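Local coordinates for Mgp-operon protein 3 (Mycoplasma pneumoniae, PDB 6RJ1) that probably serves in host-cell adhesion as an extracellular, membrane-anchored adhesin subunit of the pathogen, working with the P1 adhesin, at residues Y6-P19 / D927-F939. Sequence-based numbering, arbitrary orientation.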
loop_
_atom_site.group_PDB
_atom_site.type_symbol
_atom_site.label_atom_id
_atom_site.label_comp_id
_atom_site.label_asym_id
_atom_site.label_seq_id
_atom_site.Cartn_x
_atom_site.Cartn_y
_atom_site.Cartn_z
ATOM N N TYR A 6 17.398 19.784 18.131
ATOM C CA TYR A 6 16.363 19.183 17.280
ATOM C C TYR A 6 16.944 19.013 15.885
ATOM O O TYR A 6 17.467 19.976 15.326
ATOM C CB TYR A 6 15.092 20.063 17.215
ATOM C CG TYR A 6 14.524 20.453 18.561
ATOM C CD1 TYR A 6 13.592 19.645 19.208
ATOM C CD2 TYR A 6 14.915 21.634 19.191
ATOM C CE1 TYR A 6 13.077 19.994 20.459
ATOM C CE2 TYR A 6 14.406 21.993 20.442
ATOM C CZ TYR A 6 13.485 21.170 21.070
ATOM O OH TYR A 6 12.979 21.514 22.298
ATOM N N LEU A 7 16.877 17.800 15.331
ATOM C CA LEU A 7 17.421 17.512 14.008
ATOM C C LEU A 7 16.395 17.779 12.921
ATOM O O LEU A 7 15.280 17.250 12.993
ATOM C CB LEU A 7 17.904 16.052 13.965
ATOM C CG LEU A 7 19.316 15.758 13.456
ATOM C CD1 LEU A 7 20.339 16.690 14.055
ATOM C CD2 LEU A 7 19.707 14.340 13.790
ATOM N N LEU A 8 16.757 18.609 11.925
ATOM C CA LEU A 8 15.882 18.927 10.799
ATOM C C LEU A 8 16.538 18.563 9.476
ATOM O O LEU A 8 17.727 18.814 9.290
ATOM C CB LEU A 8 15.417 20.399 10.791
ATOM C CG LEU A 8 14.397 20.881 11.857
ATOM C CD1 LEU A 8 14.028 22.329 11.624
ATOM C CD2 LEU A 8 13.106 20.067 11.854
ATOM N N GLN A 9 15.762 17.955 8.564
ATOM C CA GLN A 9 16.254 17.563 7.252
ATOM C C GLN A 9 16.078 18.661 6.210
ATOM O O GLN A 9 15.090 19.394 6.234
ATOM C CB GLN A 9 15.538 16.293 6.775
ATOM C CG GLN A 9 16.227 15.578 5.608
ATOM C CD GLN A 9 15.389 14.465 5.038
ATOM O OE1 GLN A 9 14.631 13.794 5.741
ATOM N NE2 GLN A 9 15.519 14.237 3.740
ATOM N N ASP A 10 17.059 18.762 5.306
ATOM C CA ASP A 10 17.093 19.594 4.107
ATOM C C ASP A 10 17.851 18.749 3.079
ATOM O O ASP A 10 19.094 18.744 3.053
ATOM C CB ASP A 10 17.732 20.976 4.334
ATOM C CG ASP A 10 17.647 21.900 3.120
ATOM O OD1 ASP A 10 16.795 21.645 2.226
ATOM O OD2 ASP A 10 18.422 22.883 3.067
ATOM N N HIS A 11 17.078 18.006 2.263
ATOM C CA HIS A 11 17.501 17.048 1.244
ATOM C C HIS A 11 18.426 15.952 1.829
ATOM O O HIS A 11 17.906 14.947 2.322
ATOM C CB HIS A 11 18.086 17.709 -0.026
ATOM C CG HIS A 11 18.491 16.705 -1.068
ATOM N ND1 HIS A 11 19.770 16.690 -1.595
ATOM C CD2 HIS A 11 17.795 15.660 -1.582
ATOM C CE1 HIS A 11 19.805 15.654 -2.421
ATOM N NE2 HIS A 11 18.638 15.013 -2.457
ATOM N N ASN A 12 19.767 16.138 1.782
ATOM C CA ASN A 12 20.733 15.145 2.294
ATOM C C ASN A 12 21.424 15.582 3.584
ATOM O O ASN A 12 22.250 14.845 4.122
ATOM C CB ASN A 12 21.766 14.756 1.226
ATOM C CG ASN A 12 21.246 13.918 0.083
ATOM O OD1 ASN A 12 20.169 13.305 0.124
ATOM N ND2 ASN A 12 22.021 13.870 -0.973
ATOM N N THR A 13 21.058 16.766 4.084
ATOM C CA THR A 13 21.631 17.353 5.285
ATOM C C THR A 13 20.666 17.303 6.464
ATOM O O THR A 13 19.503 17.675 6.321
ATOM C CB THR A 13 22.161 18.771 4.983
ATOM O OG1 THR A 13 23.086 18.676 3.898
ATOM C CG2 THR A 13 22.857 19.408 6.177
ATOM N N LEU A 14 21.167 16.824 7.619
ATOM C CA LEU A 14 20.460 16.772 8.892
ATOM C C LEU A 14 21.139 17.810 9.780
ATOM O O LEU A 14 22.287 17.610 10.191
ATOM C CB LEU A 14 20.503 15.359 9.509
ATOM C CG LEU A 14 19.793 14.248 8.713
ATOM C CD1 LEU A 14 20.004 12.906 9.351
ATOM C CD2 LEU A 14 18.308 14.518 8.562
ATOM N N THR A 15 20.468 18.962 9.997
ATOM C CA THR A 15 21.043 20.078 10.754
ATOM C C THR A 15 20.504 20.151 12.208
ATOM O O THR A 15 19.294 20.055 12.425
ATOM C CB THR A 15 20.881 21.405 9.960
ATOM O OG1 THR A 15 21.570 21.340 8.719
ATOM C CG2 THR A 15 21.372 22.630 10.703
ATOM N N PRO A 16 21.397 20.339 13.215
ATOM C CA PRO A 16 20.917 20.471 14.602
ATOM C C PRO A 16 20.481 21.899 14.922
ATOM O O PRO A 16 21.256 22.833 14.755
ATOM C CB PRO A 16 22.119 20.027 15.446
ATOM C CG PRO A 16 23.314 20.224 14.563
ATOM C CD PRO A 16 22.868 20.470 13.145
ATOM N N TYR A 17 19.234 22.066 15.361
ATOM C CA TYR A 17 18.677 23.360 15.728
ATOM C C TYR A 17 18.597 23.473 17.243
ATOM O O TYR A 17 18.228 22.507 17.916
ATOM C CB TYR A 17 17.296 23.568 15.084
ATOM C CG TYR A 17 17.370 23.978 13.632
ATOM C CD1 TYR A 17 17.494 23.028 12.624
ATOM C CD2 TYR A 17 17.317 25.317 13.262
ATOM C CE1 TYR A 17 17.543 23.399 11.279
ATOM C CE2 TYR A 17 17.372 25.701 11.923
ATOM C CZ TYR A 17 17.490 24.740 10.933
ATOM O OH TYR A 17 17.555 25.114 9.612
ATOM N N THR A 18 18.963 24.644 17.779
ATOM C CA THR A 18 18.920 24.909 19.214
ATOM C C THR A 18 17.519 25.406 19.614
ATOM O O THR A 18 16.793 25.894 18.742
ATOM C CB THR A 18 20.002 25.940 19.593
ATOM O OG1 THR A 18 19.720 27.200 18.973
ATOM C CG2 THR A 18 21.406 25.464 19.277
ATOM N N PRO A 19 17.134 25.382 20.918
ATOM C CA PRO A 19 15.828 25.947 21.298
ATOM C C PRO A 19 15.775 27.489 21.171
ATOM O O PRO A 19 14.793 28.105 21.566
ATOM C CB PRO A 19 15.629 25.431 22.726
ATOM C CG PRO A 19 16.991 25.285 23.259
ATOM C CD PRO A 19 17.855 24.870 22.104
ATOM N N ASP A 927 4.466 30.027 2.140
ATOM C CA ASP A 927 5.878 29.829 2.460
ATOM C C ASP A 927 6.396 28.401 2.405
ATOM O O ASP A 927 5.623 27.456 2.523
ATOM C CB ASP A 927 6.173 30.427 3.842
ATOM C CG ASP A 927 6.290 31.938 3.872
ATOM O OD1 ASP A 927 6.917 32.509 2.946
ATOM O OD2 ASP A 927 5.792 32.548 4.840
ATOM N N ASP A 928 7.724 28.252 2.257
ATOM C CA ASP A 928 8.382 26.947 2.233
ATOM C C ASP A 928 8.890 26.605 3.617
ATOM O O ASP A 928 9.669 27.354 4.189
ATOM C CB ASP A 928 9.501 26.902 1.185
ATOM C CG ASP A 928 8.969 26.972 -0.231
ATOM O OD1 ASP A 928 8.195 26.055 -0.626
ATOM O OD2 ASP A 928 9.318 27.939 -0.947
ATOM N N LEU A 929 8.419 25.490 4.165
ATOM C CA LEU A 929 8.749 25.058 5.511
ATOM C C LEU A 929 10.116 24.364 5.664
ATOM O O LEU A 929 10.399 23.384 4.969
ATOM C CB LEU A 929 7.619 24.160 6.018
ATOM C CG LEU A 929 7.782 23.565 7.400
ATOM C CD1 LEU A 929 7.322 24.525 8.477
ATOM C CD2 LEU A 929 7.034 22.285 7.490
ATOM N N THR A 930 10.936 24.858 6.622
ATOM C CA THR A 930 12.234 24.266 6.986
ATOM C C THR A 930 11.971 23.147 8.015
ATOM O O THR A 930 12.629 22.099 7.995
ATOM C CB THR A 930 13.175 25.346 7.532
ATOM O OG1 THR A 930 13.315 26.373 6.558
ATOM C CG2 THR A 930 14.542 24.811 7.910
ATOM N N GLY A 931 11.000 23.393 8.885
ATOM C CA GLY A 931 10.581 22.467 9.922
ATOM C C GLY A 931 9.925 23.161 11.094
ATOM O O GLY A 931 9.804 24.387 11.124
ATOM N N ILE A 932 9.488 22.355 12.061
ATOM C CA ILE A 932 8.834 22.804 13.290
ATOM C C ILE A 932 9.591 22.267 14.513
ATOM O O ILE A 932 9.850 21.064 14.610
ATOM C CB ILE A 932 7.314 22.429 13.301
ATOM C CG1 ILE A 932 6.587 23.028 12.077
ATOM C CG2 ILE A 932 6.627 22.867 14.616
ATOM C CD1 ILE A 932 5.449 22.297 11.613
ATOM N N LEU A 933 9.945 23.165 15.445
ATOM C CA LEU A 933 10.665 22.809 16.669
ATOM C C LEU A 933 9.737 22.833 17.876
ATOM O O LEU A 933 9.207 23.902 18.188
ATOM C CB LEU A 933 11.843 23.767 16.942
ATOM C CG LEU A 933 12.836 24.071 15.826
ATOM C CD1 LEU A 933 13.821 25.113 16.278
ATOM C CD2 LEU A 933 13.592 22.831 15.381
ATOM N N PRO A 934 9.546 21.705 18.605
ATOM C CA PRO A 934 8.722 21.761 19.825
ATOM C C PRO A 934 9.558 22.341 20.969
ATOM O O PRO A 934 10.225 21.605 21.703
ATOM C CB PRO A 934 8.301 20.302 20.058
ATOM C CG PRO A 934 9.214 19.483 19.243
ATOM C CD PRO A 934 10.106 20.357 18.405
ATOM N N LEU A 935 9.561 23.686 21.072
ATOM C CA LEU A 935 10.322 24.454 22.061
ATOM C C LEU A 935 9.992 24.097 23.509
ATOM O O LEU A 935 10.865 24.184 24.376
ATOM C CB LEU A 935 10.136 25.963 21.845
ATOM C CG LEU A 935 10.580 26.555 20.512
ATOM C CD1 LEU A 935 10.119 27.994 20.406
ATOM C CD2 LEU A 935 12.091 26.482 20.339
ATOM N N SER A 936 8.723 23.730 23.765
ATOM C CA SER A 936 8.187 23.323 25.065
ATOM C C SER A 936 6.787 22.729 24.888
ATOM O O SER A 936 6.269 22.669 23.764
ATOM C CB SER A 936 8.153 24.502 26.045
ATOM O OG SER A 936 7.179 25.473 25.695
ATOM N N ASP A 937 6.174 22.303 26.006
ATOM C CA ASP A 937 4.820 21.760 26.047
ATOM C C ASP A 937 3.813 22.840 25.628
ATOM O O ASP A 937 2.773 22.521 25.040
ATOM C CB ASP A 937 4.500 21.245 27.470
ATOM C CG ASP A 937 4.600 22.281 28.589
ATOM O OD1 ASP A 937 5.662 22.941 28.701
ATOM O OD2 ASP A 937 3.626 22.412 29.365
ATOM N N GLU A 938 4.154 24.118 25.921
ATOM C CA GLU A 938 3.341 25.303 25.655
ATOM C C GLU A 938 3.657 26.008 24.334
ATOM O O GLU A 938 2.779 26.685 23.813
ATOM C CB GLU A 938 3.460 26.314 26.810
ATOM C CG GLU A 938 3.010 25.796 28.167
ATOM C CD GLU A 938 2.573 26.849 29.171
ATOM O OE1 GLU A 938 3.194 27.937 29.221
ATOM O OE2 GLU A 938 1.607 26.573 29.920
ATOM N N PHE A 939 4.895 25.918 23.819
ATOM C CA PHE A 939 5.259 26.640 22.594
ATOM C C PHE A 939 5.983 25.829 21.530
ATOM O O PHE A 939 6.751 24.919 21.845
ATOM C CB PHE A 939 6.102 27.876 22.930
ATOM C CG PHE A 939 5.402 28.963 23.704
ATOM C CD1 PHE A 939 5.443 28.988 25.094
ATOM C CD2 PHE A 939 4.757 30.002 23.044
ATOM C CE1 PHE A 939 4.836 30.025 25.813
ATOM C CE2 PHE A 939 4.142 31.034 23.764
ATOM C CZ PHE A 939 4.184 31.036 25.142
#
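The N-terminal beta hairpin, strands 6-10 and 13-17 joined by a type II' turn from Asp-10 to Thr-13, lies with one face on strand 928-933, an outer strand of the antiparallel sheet near the C-terminus. Strands 6-10 and 928-933 run nearly antiparallel, at 164°, but their axes stay 6.9 Å apart, too far for a shared ladder, and the contact is made by side chains. Leu-933 is the central piece. With CG anti to the carbonyl carbon and beside its own N (chi1 -50°), it turns its methyls to both hairpin strands, although its CB does not head straight for them: CD2 lies 3.6 Å from Tyr-6 CB and 3.8 Å from Tyr-17 CB, while CD1 approaches the backbone carbonyl of Thr-18. Leu-8 lies across the same CD2 with its CD1, and that methyl also rests 3.8 Å from Gly-931 CA, where there is only backbone to meet. Gly-931 belongs to a classic bulge with Thr-930, both opposite Ile-943 of the adjoining strand. At this end Tyr-17 OH reaches CG2 of Thr-930, at 3.5 Å, with the two side chains roughly perpendicular. At the other end the Tyr-6 ring runs alongside Pro-934, the two side chains pointing opposite ways; Tyr-6 CE1 lies 3.6 Å from Pro-934 CD, and Tyr-6 OH comes 2.8 Å from the O of Pro-934, the central residue of an inverse gamma turn. Beyond it, Leu-935 CD2 lies by the backbone carbonyl of Pro-19. Aliphatic and aromatic carbon thus does most of the joining, holding hairpin to sheet edge by packing rather than by strand pairing.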